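Side-chain contacts in citrate lyase, subunit 1 (Methanosaeta concilii, PDB 6HXI), which probably catalyses, together with its partner subunit, the ATP-driven cleavage of citrate with coenzyme A to give acetyl-CoA and oxaloacetate: residues K12-L15 with A16-P20; L75-D78 with W79-K83; S155-G158 with I159-D163; Y225-K228 with K229-S232; G280-S283 with V284-D288. All coordinates share one frame; numbering follows the deposited sequence.

Contact 1 (K12-L15 with A16-P20); sequences KNLL and ARYLP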
loop_
_atom_site.group_PDB
_atom_site.type_symbol
_atom_site.label_atom_id
_atom_site.label_comp_id
_atom_site.label_asym_id
_atom_site.label_seq_id
_atom_site.Cartn_x
_atom_site.Cartn_y
_atom_site.Cartn_z
ATOM N N LYS C 12 29.744 -56.550 -26.255
ATOM C CA LYS C 12 30.506 -57.439 -25.375
ATOM C C LYS C 12 30.847 -56.743 -24.059
ATOM O O LYS C 12 30.832 -57.394 -23.017
ATOM C CB LYS C 12 31.778 -57.948 -26.067
ATOM C CG LYS C 12 31.498 -59.046 -27.077
ATOM C CD LYS C 12 32.733 -59.463 -27.825
ATOM C CE LYS C 12 32.480 -60.782 -28.501
ATOM N NZ LYS C 12 33.651 -61.237 -29.282
ATOM N N ASN C 13 31.137 -55.424 -24.107
ATOM C CA ASN C 13 31.431 -54.609 -22.927
ATOM C C ASN C 13 30.191 -54.507 -22.053
ATOM O O ASN C 13 30.314 -54.647 -20.830
ATOM C CB ASN C 13 31.943 -53.224 -23.305
ATOM C CG ASN C 13 33.184 -52.816 -22.554
ATOM O OD1 ASN C 13 33.258 -52.879 -21.316
ATOM N ND2 ASN C 13 34.200 -52.397 -23.291
ATOM N N LEU C 14 28.993 -54.314 -22.690
ATOM C CA LEU C 14 27.688 -54.278 -22.009
ATOM C C LEU C 14 27.447 -55.644 -21.348
ATOM O O LEU C 14 27.103 -55.705 -20.168
ATOM C CB LEU C 14 26.523 -53.932 -22.976
ATOM C CG LEU C 14 26.353 -52.458 -23.391
ATOM C CD1 LEU C 14 25.355 -52.302 -24.540
ATOM C CD2 LEU C 14 25.921 -51.610 -22.225
ATOM N N LEU C 15 27.675 -56.733 -22.101
ATOM C CA LEU C 15 27.517 -58.096 -21.602
ATOM C C LEU C 15 28.465 -58.370 -20.429
ATOM O O LEU C 15 28.036 -58.952 -19.433
ATOM C CB LEU C 15 27.718 -59.143 -22.712
ATOM C CG LEU C 15 27.174 -60.515 -22.343
ATOM C CD1 LEU C 15 25.696 -60.567 -22.536
ATOM C CD2 LEU C 15 27.838 -61.608 -23.144
ATOM N N ALA C 16 29.727 -57.935 -20.538
ATOM C CA ALA C 16 30.740 -58.104 -19.498
ATOM C C ALA C 16 30.362 -57.339 -18.232
ATOM O O ALA C 16 30.480 -57.885 -17.142
ATOM C CB ALA C 16 32.089 -57.648 -20.003
ATOM N N ARG C 17 29.824 -56.116 -18.388
ATOM C CA ARG C 17 29.412 -55.261 -17.282
ATOM C C ARG C 17 28.101 -55.665 -16.616
ATOM O O ARG C 17 28.067 -55.789 -15.396
ATOM C CB ARG C 17 29.350 -53.782 -17.730
ATOM C CG ARG C 17 29.463 -52.774 -16.585
ATOM C CD ARG C 17 30.289 -51.553 -16.956
ATOM N NE ARG C 17 29.462 -50.447 -17.445
ATOM C CZ ARG C 17 29.227 -50.185 -18.730
ATOM N NH1 ARG C 17 29.746 -50.959 -19.680
ATOM N NH2 ARG C 17 28.467 -49.153 -19.073
ATOM N N TYR C 18 27.023 -55.831 -17.390
ATOM C CA TYR C 18 25.690 -56.019 -16.815
ATOM C C TYR C 18 25.164 -57.484 -16.767
ATOM O O TYR C 18 24.316 -57.762 -15.913
ATOM C CB TYR C 18 24.688 -55.055 -17.492
ATOM C CG TYR C 18 25.130 -53.623 -17.292
ATOM C CD1 TYR C 18 25.068 -53.025 -16.034
ATOM C CD2 TYR C 18 25.761 -52.920 -18.313
ATOM C CE1 TYR C 18 25.563 -51.742 -15.815
ATOM C CE2 TYR C 18 26.273 -51.641 -18.101
ATOM C CZ TYR C 18 26.169 -51.053 -16.849
ATOM O OH TYR C 18 26.663 -49.787 -16.612
ATOM N N LEU C 19 25.709 -58.426 -17.557
ATOM C CA LEU C 19 25.237 -59.816 -17.443
ATOM C C LEU C 19 25.572 -60.483 -16.064
ATOM O O LEU C 19 24.700 -61.200 -15.561
ATOM C CB LEU C 19 25.659 -60.711 -18.605
ATOM C CG LEU C 19 24.851 -62.022 -18.736
ATOM C CD1 LEU C 19 23.495 -61.780 -19.413
ATOM C CD2 LEU C 19 25.642 -63.074 -19.492
ATOM N N PRO C 20 26.733 -60.215 -15.392
ATOM C CA PRO C 20 26.975 -60.826 -14.064
ATOM C C PRO C 20 26.018 -60.398 -12.931
ATOM O O PRO C 20 26.212 -60.827 -11.796
ATOM C CB PRO C 20 28.425 -60.429 -13.747
ATOM C CG PRO C 20 29.018 -60.016 -15.031
ATOM C CD PRO C 20 27.906 -59.424 -15.814
#
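Leu15 and Leu19 lie side by side and point the same way, the packed half of this helical turn. Leu15 CD1 reaches Leu19 CB and Leu19 CD2, both at 3.9 Å, because each leucine turns CG opposite its own amide nitrogen (chi1 -163° in both) and so leans in the same direction. Phe189 of helix 173-192 touches both side chains, which places them against the interior. Leu14 CD2 lies 4.1 Å from both Tyr18 CD2 and Tyr18 CE2, the two side chains crossing at a slant, a thinner contact than the leucine pair. Residues 12 to 18 belong to helix 8-18 of the ATP-grasp region, and the chain goes into a 3-10 segment at Leu19. The i to i+4 bonds continue through this turn: Tyr18 N to Leu14 O, at 2.8 Å and 172°, is nearly straight, and Leu19 N bonds to Leu15 O at 3.0 Å. The other side, with Asn13, Ala16 and Arg17, is partly exposed and looser. There Asn13 OD1 stays 4.3 Å from Arg17 NH1. The arginine chain bends at chi2 and chi3, laying its guanidinium face over Tyr18 CE2, 3.3 Å from the plane; beyond it NH2 has a long, weak ion pair with Glu233.

Contact 2 (L75-D78 with W79-K83); sequences LDAD and WEEAK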
loop_
_atom_site.group_PDB
_atom_site.type_symbol
_atom_site.label_atom_id
_atom_site.label_comp_id
_atom_site.label_asym_id
_atom_site.label_seq_id
_atom_site.Cartn_x
_atom_site.Cartn_y
_atom_site.Cartn_z
ATOM N N LEU C 75 43.126 -65.087 -36.062
ATOM C CA LEU C 75 42.999 -65.974 -34.904
ATOM C C LEU C 75 44.338 -66.446 -34.341
ATOM O O LEU C 75 45.254 -66.762 -35.104
ATOM C CB LEU C 75 42.128 -67.189 -35.251
ATOM C CG LEU C 75 40.659 -66.920 -35.490
ATOM C CD1 LEU C 75 40.315 -67.067 -36.962
ATOM C CD2 LEU C 75 39.806 -67.842 -34.658
ATOM N N ASP C 76 44.421 -66.529 -32.995
ATOM C CA ASP C 76 45.578 -66.982 -32.199
ATOM C C ASP C 76 46.885 -66.265 -32.589
ATOM O O ASP C 76 47.695 -66.808 -33.348
ATOM C CB ASP C 76 45.705 -68.523 -32.245
ATOM C CG ASP C 76 46.581 -69.166 -31.181
ATOM O OD1 ASP C 76 47.065 -68.437 -30.281
ATOM O OD2 ASP C 76 46.756 -70.405 -31.229
ATOM N N ALA C 77 47.073 -65.034 -32.076
ATOM C CA ALA C 77 48.253 -64.223 -32.372
ATOM C C ALA C 77 48.847 -63.492 -31.156
ATOM O O ALA C 77 48.221 -63.412 -30.099
ATOM C CB ALA C 77 47.950 -63.244 -33.495
ATOM N N ASP C 78 50.092 -63.012 -31.311
ATOM C CA ASP C 78 50.842 -62.260 -30.306
ATOM C C ASP C 78 50.452 -60.793 -30.445
ATOM O O ASP C 78 49.965 -60.404 -31.506
ATOM C CB ASP C 78 52.368 -62.382 -30.570
ATOM C CG ASP C 78 52.939 -63.788 -30.730
ATOM O OD1 ASP C 78 52.193 -64.765 -30.500
ATOM O OD2 ASP C 78 54.136 -63.909 -31.085
ATOM N N TRP C 79 50.723 -59.966 -29.409
ATOM C CA TRP C 79 50.461 -58.520 -29.451
ATOM C C TRP C 79 51.242 -57.842 -30.599
ATOM O O TRP C 79 50.712 -56.922 -31.232
ATOM C CB TRP C 79 50.722 -57.850 -28.086
ATOM C CG TRP C 79 50.745 -56.351 -28.131
ATOM C CD1 TRP C 79 51.829 -55.542 -27.944
ATOM C CD2 TRP C 79 49.651 -55.485 -28.474
ATOM N NE1 TRP C 79 51.476 -54.223 -28.131
ATOM C CE2 TRP C 79 50.142 -54.160 -28.445
ATOM C CE3 TRP C 79 48.299 -55.699 -28.790
ATOM C CZ2 TRP C 79 49.325 -53.055 -28.711
ATOM C CZ3 TRP C 79 47.497 -54.606 -29.071
ATOM C CH2 TRP C 79 48.007 -53.301 -29.020
ATOM N N GLU C 80 52.480 -58.340 -30.888
ATOM C CA GLU C 80 53.333 -57.882 -31.990
ATOM C C GLU C 80 52.617 -58.210 -33.307
ATOM O O GLU C 80 52.375 -57.314 -34.117
ATOM C CB GLU C 80 54.703 -58.593 -31.951
ATOM C CG GLU C 80 55.799 -57.858 -31.198
ATOM C CD GLU C 80 57.200 -58.429 -31.376
ATOM O OE1 GLU C 80 57.341 -59.667 -31.525
ATOM O OE2 GLU C 80 58.164 -57.631 -31.345
ATOM N N GLU C 81 52.224 -59.494 -33.474
ATOM C CA GLU C 81 51.515 -60.020 -34.644
ATOM C C GLU C 81 50.196 -59.290 -34.874
ATOM O O GLU C 81 49.780 -59.129 -36.024
ATOM C CB GLU C 81 51.257 -61.521 -34.487
ATOM C CG GLU C 81 52.515 -62.370 -34.399
ATOM C CD GLU C 81 52.286 -63.871 -34.355
ATOM O OE1 GLU C 81 51.242 -64.337 -34.869
ATOM O OE2 GLU C 81 53.174 -64.586 -33.839
ATOM N N ALA C 82 49.542 -58.850 -33.774
ATOM C CA ALA C 82 48.294 -58.092 -33.801
ATOM C C ALA C 82 48.551 -56.706 -34.392
ATOM O O ALA C 82 47.813 -56.300 -35.288
ATOM C CB ALA C 82 47.709 -57.976 -32.405
ATOM N N LYS C 83 49.637 -56.018 -33.948
ATOM C CA LYS C 83 50.038 -54.698 -34.462
ATOM C C LYS C 83 50.378 -54.753 -35.952
ATOM O O LYS C 83 50.165 -53.768 -36.650
ATOM C CB LYS C 83 51.228 -54.123 -33.689
ATOM C CG LYS C 83 50.951 -53.728 -32.240
ATOM C CD LYS C 83 52.212 -53.163 -31.557
ATOM C CE LYS C 83 53.275 -54.194 -31.176
ATOM N NZ LYS C 83 54.686 -53.726 -31.408
#
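Two carboxylates, those of Asp78 and Glu81, meet with their oxygens only 3.0 Å apart (Asp78 OD2 to Glu81 OE2), a like-charge contact between two acceptors. It sits at the start of helix 79-89: Asp78 is the N-cap residue but does not cap the helix with its carboxylate, and just before it Asp76 and Ala77 form a G1 beta bulge opposite Leu56. The two acidic chains cross, their carboxylate planes 44° apart. Each has CG beside its own backbone nitrogen (chi1 -52° in Asp78, -63° in Glu81), and the extended glutamate then runs back past the aspartate, Glu81 CG lying 3.8 Å from Asp78 CB. The closeness may be eased by Arg55, which forms salt bridges with Asp78 OD1 and Asp76 OD1, and by the positive end of the helix dipole; a raised affinity for a proton on one of the acids is also possible. Behind the charges the first helical turn is closed by Ala82 N to Asp78 O, 2.8 Å long. Trp79 packs on Leu51 and Leu56 on the buried side. At the far branch of the glutamate, Glu81 OE1 rests against the methyl CB of Ala77 at 3.7 Å.

Contact 3 (S155-G158 with I159-D163); sequences SLEG and IDALD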
loop_
_atom_site.group_PDB
_atom_site.type_symbol
_atom_site.label_atom_id
_atom_site.label_comp_id
_atom_site.label_asym_id
_atom_site.label_seq_id
_atom_site.Cartn_x
_atom_site.Cartn_y
_atom_site.Cartn_z
ATOM N N SER C 155 5.022 -60.579 -23.606
ATOM C CA SER C 155 5.277 -59.214 -23.148
ATOM C C SER C 155 4.885 -58.974 -21.694
ATOM O O SER C 155 5.632 -58.331 -20.953
ATOM C CB SER C 155 4.586 -58.195 -24.052
ATOM O OG SER C 155 5.296 -58.025 -25.267
ATOM N N LEU C 156 3.727 -59.499 -21.283
ATOM C CA LEU C 156 3.230 -59.287 -19.931
ATOM C C LEU C 156 3.652 -60.349 -18.921
ATOM O O LEU C 156 3.824 -60.017 -17.741
ATOM C CB LEU C 156 1.705 -59.117 -19.927
ATOM C CG LEU C 156 1.123 -58.114 -20.912
ATOM C CD1 LEU C 156 -0.376 -58.212 -20.931
ATOM C CD2 LEU C 156 1.559 -56.690 -20.594
ATOM N N GLU C 157 3.799 -61.603 -19.364
ATOM C CA GLU C 157 4.156 -62.717 -18.490
ATOM C C GLU C 157 5.642 -62.768 -18.107
ATOM O O GLU C 157 5.959 -63.136 -16.975
ATOM C CB GLU C 157 3.694 -64.062 -19.087
ATOM C CG GLU C 157 2.181 -64.210 -19.139
ATOM C CD GLU C 157 1.618 -65.246 -20.096
ATOM O OE1 GLU C 157 0.404 -65.164 -20.396
ATOM O OE2 GLU C 157 2.376 -66.141 -20.538
ATOM N N GLY C 158 6.531 -62.422 -19.038
ATOM C CA GLY C 158 7.972 -62.461 -18.794
ATOM C C GLY C 158 8.562 -63.859 -18.843
ATOM O O GLY C 158 7.862 -64.823 -19.184
ATOM N N ILE C 159 9.872 -63.977 -18.524
ATOM C CA ILE C 159 10.609 -65.258 -18.565
ATOM C C ILE C 159 10.233 -66.219 -17.404
ATOM O O ILE C 159 10.240 -67.431 -17.612
ATOM C CB ILE C 159 12.157 -65.035 -18.674
ATOM C CG1 ILE C 159 12.883 -66.228 -19.312
ATOM C CG2 ILE C 159 12.817 -64.636 -17.340
ATOM C CD1 ILE C 159 13.051 -66.154 -20.763
ATOM N N ASP C 160 9.922 -65.682 -16.202
ATOM C CA ASP C 160 9.572 -66.454 -14.995
ATOM C C ASP C 160 8.354 -67.372 -15.204
ATOM O O ASP C 160 8.239 -68.421 -14.554
ATOM C CB ASP C 160 9.346 -65.513 -13.803
ATOM C CG ASP C 160 10.571 -64.731 -13.360
ATOM O OD1 ASP C 160 11.337 -64.267 -14.239
ATOM O OD2 ASP C 160 10.736 -64.536 -12.138
ATOM N N ALA C 161 7.470 -66.984 -16.147
ATOM C CA ALA C 161 6.279 -67.744 -16.529
ATOM C C ALA C 161 6.631 -68.956 -17.425
ATOM O O ALA C 161 5.733 -69.722 -17.789
ATOM C CB ALA C 161 5.299 -66.826 -17.244
ATOM N N LEU C 162 7.931 -69.134 -17.764
ATOM C CA LEU C 162 8.399 -70.199 -18.656
ATOM C C LEU C 162 9.437 -71.154 -18.073
ATOM O O LEU C 162 10.396 -70.722 -17.428
ATOM C CB LEU C 162 8.988 -69.601 -19.956
ATOM C CG LEU C 162 8.109 -68.702 -20.802
ATOM C CD1 LEU C 162 8.954 -67.867 -21.724
ATOM C CD2 LEU C 162 7.095 -69.503 -21.591
ATOM N N ASP C 163 9.295 -72.449 -18.400
ATOM C CA ASP C 163 10.274 -73.472 -18.056
ATOM C C ASP C 163 11.177 -73.571 -19.288
ATOM O O ASP C 163 10.854 -74.289 -20.243
ATOM C CB ASP C 163 9.599 -74.818 -17.741
ATOM C CG ASP C 163 10.569 -75.990 -17.651
ATOM O OD1 ASP C 163 11.423 -75.987 -16.739
ATOM O OD2 ASP C 163 10.497 -76.889 -18.521
HETATM O O HOH W 1 8.890 -62.613 -15.646
#
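A type I beta turn from Ile159 to Leu162, in the loop between strand 149-154 and helix 173-192, folds Ala161 back onto Glu157 of the preceding segment. The turn is closed by Leu162 N to Ile159 O at 2.9 Å. Its direct side-chain contact with the residues before it is slight: Ala161 CB lies 3.7 Å from Glu157 CB, methyl against methylene, and 3.8 Å from Glu157 O. The glutamate touches only through this root, for its chain runs out extended on an exposed surface. Gly158 makes the bend between the two segments with a positive phi of 77°, a backbone region that glycine reaches easily, and its carbonyl oxygen ends 4.1 Å from Leu162 CD1. What polar linkage there is runs through a water molecule, which donates to Glu157 O and accepts from Asp160 N, each 3.3 Å away; both bonds are long. The inner side differs from this sparse outer side. Ile159 packs on Thr184, Trp187 and Arg188 of helix 173-192, Ile159 and Leu162 both touch Val153 of strand 149-154, and the guanidinium of Arg188 also forms a salt bridge with Asp160 OD1. Upstream, Leu156 packs on Thr127 of a neighbouring alpha-subunit chain. The whole is a glycine bend followed by a type I turn, in the surface loop that leads from strand 149-154 to helix 173-192 of the ATP-grasp region.

Contact 4 (Y225-K228 with K229-S232); sequences YWQK and KRWS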
loop_
_atom_site.group_PDB
_atom_site.type_symbol
_atom_site.label_atom_id
_atom_site.label_comp_id
_atom_site.label_asym_id
_atom_site.label_seq_id
_atom_site.Cartn_x
_atom_site.Cartn_y
_atom_site.Cartn_z
ATOM N N TYR C 225 16.862 -42.292 -22.814
ATOM C CA TYR C 225 16.462 -41.616 -21.573
ATOM C C TYR C 225 16.476 -42.547 -20.342
ATOM O O TYR C 225 16.758 -42.101 -19.232
ATOM C CB TYR C 225 15.096 -40.919 -21.771
ATOM C CG TYR C 225 14.476 -40.302 -20.526
ATOM C CD1 TYR C 225 14.871 -39.049 -20.071
ATOM C CD2 TYR C 225 13.447 -40.946 -19.843
ATOM C CE1 TYR C 225 14.317 -38.489 -18.911
ATOM C CE2 TYR C 225 12.895 -40.405 -18.679
ATOM C CZ TYR C 225 13.315 -39.164 -18.228
ATOM O OH TYR C 225 12.696 -38.592 -17.130
ATOM N N TRP C 226 16.165 -43.823 -20.549
ATOM C CA TRP C 226 16.107 -44.847 -19.508
ATOM C C TRP C 226 17.409 -45.606 -19.368
ATOM O O TRP C 226 17.528 -46.385 -18.421
ATOM C CB TRP C 226 14.968 -45.852 -19.803
ATOM C CG TRP C 226 13.606 -45.243 -19.668
ATOM C CD1 TRP C 226 12.872 -45.127 -18.526
ATOM C CD2 TRP C 226 12.850 -44.616 -20.703
ATOM N NE1 TRP C 226 11.697 -44.464 -18.786
ATOM C CE2 TRP C 226 11.657 -44.136 -20.118
ATOM C CE3 TRP C 226 13.074 -44.379 -22.069
ATOM C CZ2 TRP C 226 10.685 -43.449 -20.855
ATOM C CZ3 TRP C 226 12.120 -43.670 -22.792
ATOM C CH2 TRP C 226 10.934 -43.241 -22.193
ATOM N N GLN C 227 18.389 -45.376 -20.293
ATOM C CA GLN C 227 19.666 -46.106 -20.322
ATOM C C GLN C 227 20.915 -45.253 -20.162
ATOM O O GLN C 227 21.973 -45.654 -20.641
ATOM C CB GLN C 227 19.768 -46.931 -21.623
ATOM C CG GLN C 227 18.611 -47.918 -21.892
ATOM C CD GLN C 227 18.510 -49.042 -20.898
ATOM O OE1 GLN C 227 19.472 -49.388 -20.209
ATOM N NE2 GLN C 227 17.341 -49.661 -20.840
ATOM N N LYS C 228 20.819 -44.107 -19.461
ATOM C CA LYS C 228 21.932 -43.163 -19.302
ATOM C C LYS C 228 23.161 -43.756 -18.628
ATOM O O LYS C 228 24.271 -43.369 -18.982
ATOM C CB LYS C 228 21.491 -41.872 -18.603
ATOM C CG LYS C 228 20.536 -41.014 -19.445
ATOM C CD LYS C 228 20.140 -39.733 -18.709
ATOM C CE LYS C 228 18.827 -39.174 -19.198
ATOM N NZ LYS C 228 18.620 -37.766 -18.757
ATOM N N LYS C 229 22.972 -44.704 -17.693
ATOM C CA LYS C 229 24.091 -45.337 -16.996
ATOM C C LYS C 229 24.642 -46.563 -17.743
ATOM O O LYS C 229 25.863 -46.718 -17.817
ATOM C CB LYS C 229 23.760 -45.653 -15.524
ATOM C CG LYS C 229 22.467 -46.416 -15.287
ATOM C CD LYS C 229 22.376 -46.910 -13.837
ATOM C CE LYS C 229 21.287 -47.946 -13.663
ATOM N NZ LYS C 229 21.453 -48.727 -12.409
ATOM N N ARG C 230 23.761 -47.417 -18.313
ATOM C CA ARG C 230 24.219 -48.611 -19.022
ATOM C C ARG C 230 24.880 -48.276 -20.368
ATOM O O ARG C 230 25.890 -48.889 -20.700
ATOM C CB ARG C 230 23.104 -49.658 -19.159
ATOM C CG ARG C 230 22.704 -50.271 -17.821
ATOM C CD ARG C 230 21.755 -51.451 -17.965
ATOM N NE ARG C 230 21.522 -52.136 -16.689
ATOM C CZ ARG C 230 21.029 -53.365 -16.568
ATOM N NH1 ARG C 230 20.713 -54.073 -17.647
ATOM N NH2 ARG C 230 20.867 -53.905 -15.370
ATOM N N TRP C 231 24.373 -47.273 -21.098
ATOM C CA TRP C 231 24.920 -46.868 -22.403
ATOM C C TRP C 231 26.029 -45.796 -22.301
ATOM O O TRP C 231 26.491 -45.310 -23.343
ATOM C CB TRP C 231 23.804 -46.330 -23.329
ATOM C CG TRP C 231 22.710 -47.281 -23.716
ATOM C CD1 TRP C 231 22.485 -48.538 -23.230
ATOM C CD2 TRP C 231 21.671 -47.028 -24.672
ATOM N NE1 TRP C 231 21.372 -49.082 -23.829
ATOM C CE2 TRP C 231 20.856 -48.179 -24.724
ATOM C CE3 TRP C 231 21.370 -45.951 -25.519
ATOM C CZ2 TRP C 231 19.740 -48.269 -25.562
ATOM C CZ3 TRP C 231 20.267 -46.047 -26.349
ATOM C CH2 TRP C 231 19.460 -47.189 -26.356
ATOM N N SER C 232 26.439 -45.429 -21.059
ATOM C CA SER C 232 27.431 -44.380 -20.762
ATOM C C SER C 232 28.711 -44.410 -21.609
ATOM O O SER C 232 29.140 -43.365 -22.111
ATOM C CB SER C 232 27.792 -44.387 -19.281
ATOM O OG SER C 232 28.395 -45.616 -18.918
#
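Gln227 sets its CB over one face of the Trp231 indole: CB stands 3.4 Å from the centroid of the five-membered ring and only 4° off the ring normal, a CH-pi contact. Gln227 CG follows, 3.6 Å from Trp231 NE1. A bend at chi2 (-65°) then brings the terminal amide round to within 22° of the ring plane, and its oxygen OE1 comes to the aliphatic part of Arg230, 3.8 Å from Arg230 CB and equally far from Arg230 CD. The backbone fixes the pairing, since Trp231 N donates to Gln227 O at 2.9 Å. In the second shell, residues 192 and 193 hold the polar ends: Gln227 NE2 donates to Asp192 O and Trp231 NE1 to Thr193 O, while Arg230 NH1 bonds to Thr193 OG1. Both partners of the CH-pi contact are thus tied to one short piece of chain at the end of helix 173-192. Farther out, Lys228 is exposed and packs on Leu528 of an alpha-subunit chain. With helical backbone angles at residues 228 to 230 and an i+4 to i bond, residues 227 to 231 form an alpha-turn, here in the loop that joins strand 209-220 of the ATP-grasp region to helix 246-256.

Contact 5 (G280-S283 with V284-D288); sequences GGAS and VIYAD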
loop_
_atom_site.group_PDB
_atom_site.type_symbol
_atom_site.label_atom_id
_atom_site.label_comp_id
_atom_site.label_asym_id
_atom_site.label_seq_id
_atom_site.Cartn_x
_atom_site.Cartn_y
_atom_site.Cartn_z
ATOM N N GLY C 280 7.030 -37.747 -41.743
ATOM C CA GLY C 280 7.636 -39.040 -42.053
ATOM C C GLY C 280 7.001 -39.686 -43.272
ATOM O O GLY C 280 7.715 -40.143 -44.168
ATOM N N GLY C 281 5.661 -39.701 -43.318
ATOM C CA GLY C 281 4.884 -40.270 -44.419
ATOM C C GLY C 281 5.130 -39.600 -45.754
ATOM O O GLY C 281 5.496 -40.269 -46.723
ATOM N N ALA C 282 4.938 -38.268 -45.811
ATOM C CA ALA C 282 5.102 -37.447 -47.013
ATOM C C ALA C 282 6.526 -37.408 -47.580
ATOM O O ALA C 282 6.669 -37.377 -48.803
ATOM C CB ALA C 282 4.619 -36.039 -46.742
ATOM N N SER C 283 7.575 -37.404 -46.712
ATOM C CA SER C 283 8.975 -37.332 -47.164
ATOM C C SER C 283 9.389 -38.559 -47.961
ATOM O O SER C 283 10.146 -38.456 -48.929
ATOM C CB SER C 283 9.917 -37.093 -45.994
ATOM O OG SER C 283 9.715 -38.052 -44.970
ATOM N N VAL C 284 8.856 -39.718 -47.552
ATOM C CA VAL C 284 9.051 -41.027 -48.172
ATOM C C VAL C 284 8.391 -40.971 -49.540
ATOM O O VAL C 284 9.012 -41.371 -50.526
ATOM C CB VAL C 284 8.473 -42.147 -47.255
ATOM C CG1 VAL C 284 8.375 -43.477 -47.978
ATOM C CG2 VAL C 284 9.303 -42.302 -45.979
ATOM N N ILE C 285 7.163 -40.410 -49.612
ATOM C CA ILE C 285 6.401 -40.284 -50.866
ATOM C C ILE C 285 7.114 -39.364 -51.861
ATOM O O ILE C 285 7.157 -39.698 -53.048
ATOM C CB ILE C 285 4.909 -39.904 -50.644
ATOM C CG1 ILE C 285 4.203 -40.993 -49.810
ATOM C CG2 ILE C 285 4.177 -39.675 -52.000
ATOM C CD1 ILE C 285 2.878 -40.613 -49.228
ATOM N N TYR C 286 7.694 -38.239 -51.383
ATOM C CA TYR C 286 8.450 -37.327 -52.256
ATOM C C TYR C 286 9.687 -38.015 -52.803
ATOM O O TYR C 286 9.979 -37.853 -53.976
ATOM C CB TYR C 286 8.826 -36.029 -51.541
ATOM C CG TYR C 286 7.743 -34.976 -51.540
ATOM C CD1 TYR C 286 6.727 -34.998 -50.594
ATOM C CD2 TYR C 286 7.779 -33.909 -52.433
ATOM C CE1 TYR C 286 5.762 -33.996 -50.543
ATOM C CE2 TYR C 286 6.818 -32.898 -52.391
ATOM C CZ TYR C 286 5.813 -32.946 -51.438
ATOM O OH TYR C 286 4.864 -31.957 -51.361
ATOM N N ALA C 287 10.375 -38.826 -51.975
ATOM C CA ALA C 287 11.542 -39.619 -52.376
ATOM C C ALA C 287 11.127 -40.689 -53.411
ATOM O O ALA C 287 11.837 -40.879 -54.391
ATOM C CB ALA C 287 12.178 -40.277 -51.159
ATOM N N ASP C 288 9.950 -41.342 -53.211
ATOM C CA ASP C 288 9.395 -42.342 -54.131
ATOM C C ASP C 288 9.198 -41.731 -55.515
ATOM O O ASP C 288 9.609 -42.338 -56.503
ATOM C CB ASP C 288 8.060 -42.928 -53.618
ATOM C CG ASP C 288 8.135 -43.811 -52.362
ATOM O OD1 ASP C 288 9.258 -44.034 -51.853
ATOM O OD2 ASP C 288 7.061 -44.261 -51.878
#
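Ala282 O takes the backbone hydrogen bond of Tyr286 N at 2.9 Å, and the tyrosine's ring edge also closes on it, with Tyr286 CD1 at 3.0 Å. Both belong to the opening turns of helix 280-292 in the citrate-binding region, whose first residue, Gly280, lies about 5 Å from the bound citrate. In Tyr286, chi1 of -84° puts CG beside the backbone nitrogen and chi2 of 83° turns the ring edge to the carbonyl. From there the ring reaches outward: OH accepts from Gly340 N, while Val277 and Met409 touch the ring. The glycines leave the start of the helix without side chains, and beta-branched residues from the next turn press on their carbonyls. Val284 CG2 is 3.2 Å from Gly280 O, a tight approach, and Ile285 CG1 is 3.4 Å from Gly281 O, where the bond from Ile285 N is weak at 3.3 Å. Ser283 OG turns back to the helix start, hydrogen-bonded to Tyr302 OH and to Gly279 O, with Gly280 O another possible acceptor. Elsewhere on the helix, Ala282 and Ile285 pack on Met181 of an alpha-subunit chain, and Asp288 takes two of that chain's backbone N-H groups. One residue beyond Tyr286, Ala287 N meets Ser283 O at 3.1 Å, and Ala287 CB lies 3.5 Å from Ser283 O.

In the fold
Along the chain the five contacts follow one another in series. Contacts 1 and 4 are the one touching pair, their centres 14 Å apart: the end of helix 8-18 meets the 225-232 loop. Contact 3, following strand 149-154, has its centre 23 Å from that of contact 1, and each lies against helix 173-192. Contact 2 stands apart, its centre 25 Å from that of contact 1. It adjoins the antiparallel sheet that holds strands 56-60 and 74-75. Contact 5 is 40 Å from contact 1 between centres, on the opposite side of the chain's centre. Four contacts thus belong to the ATP-grasp part of the protein, and one to the citrate-binding part, beside the bound citrate.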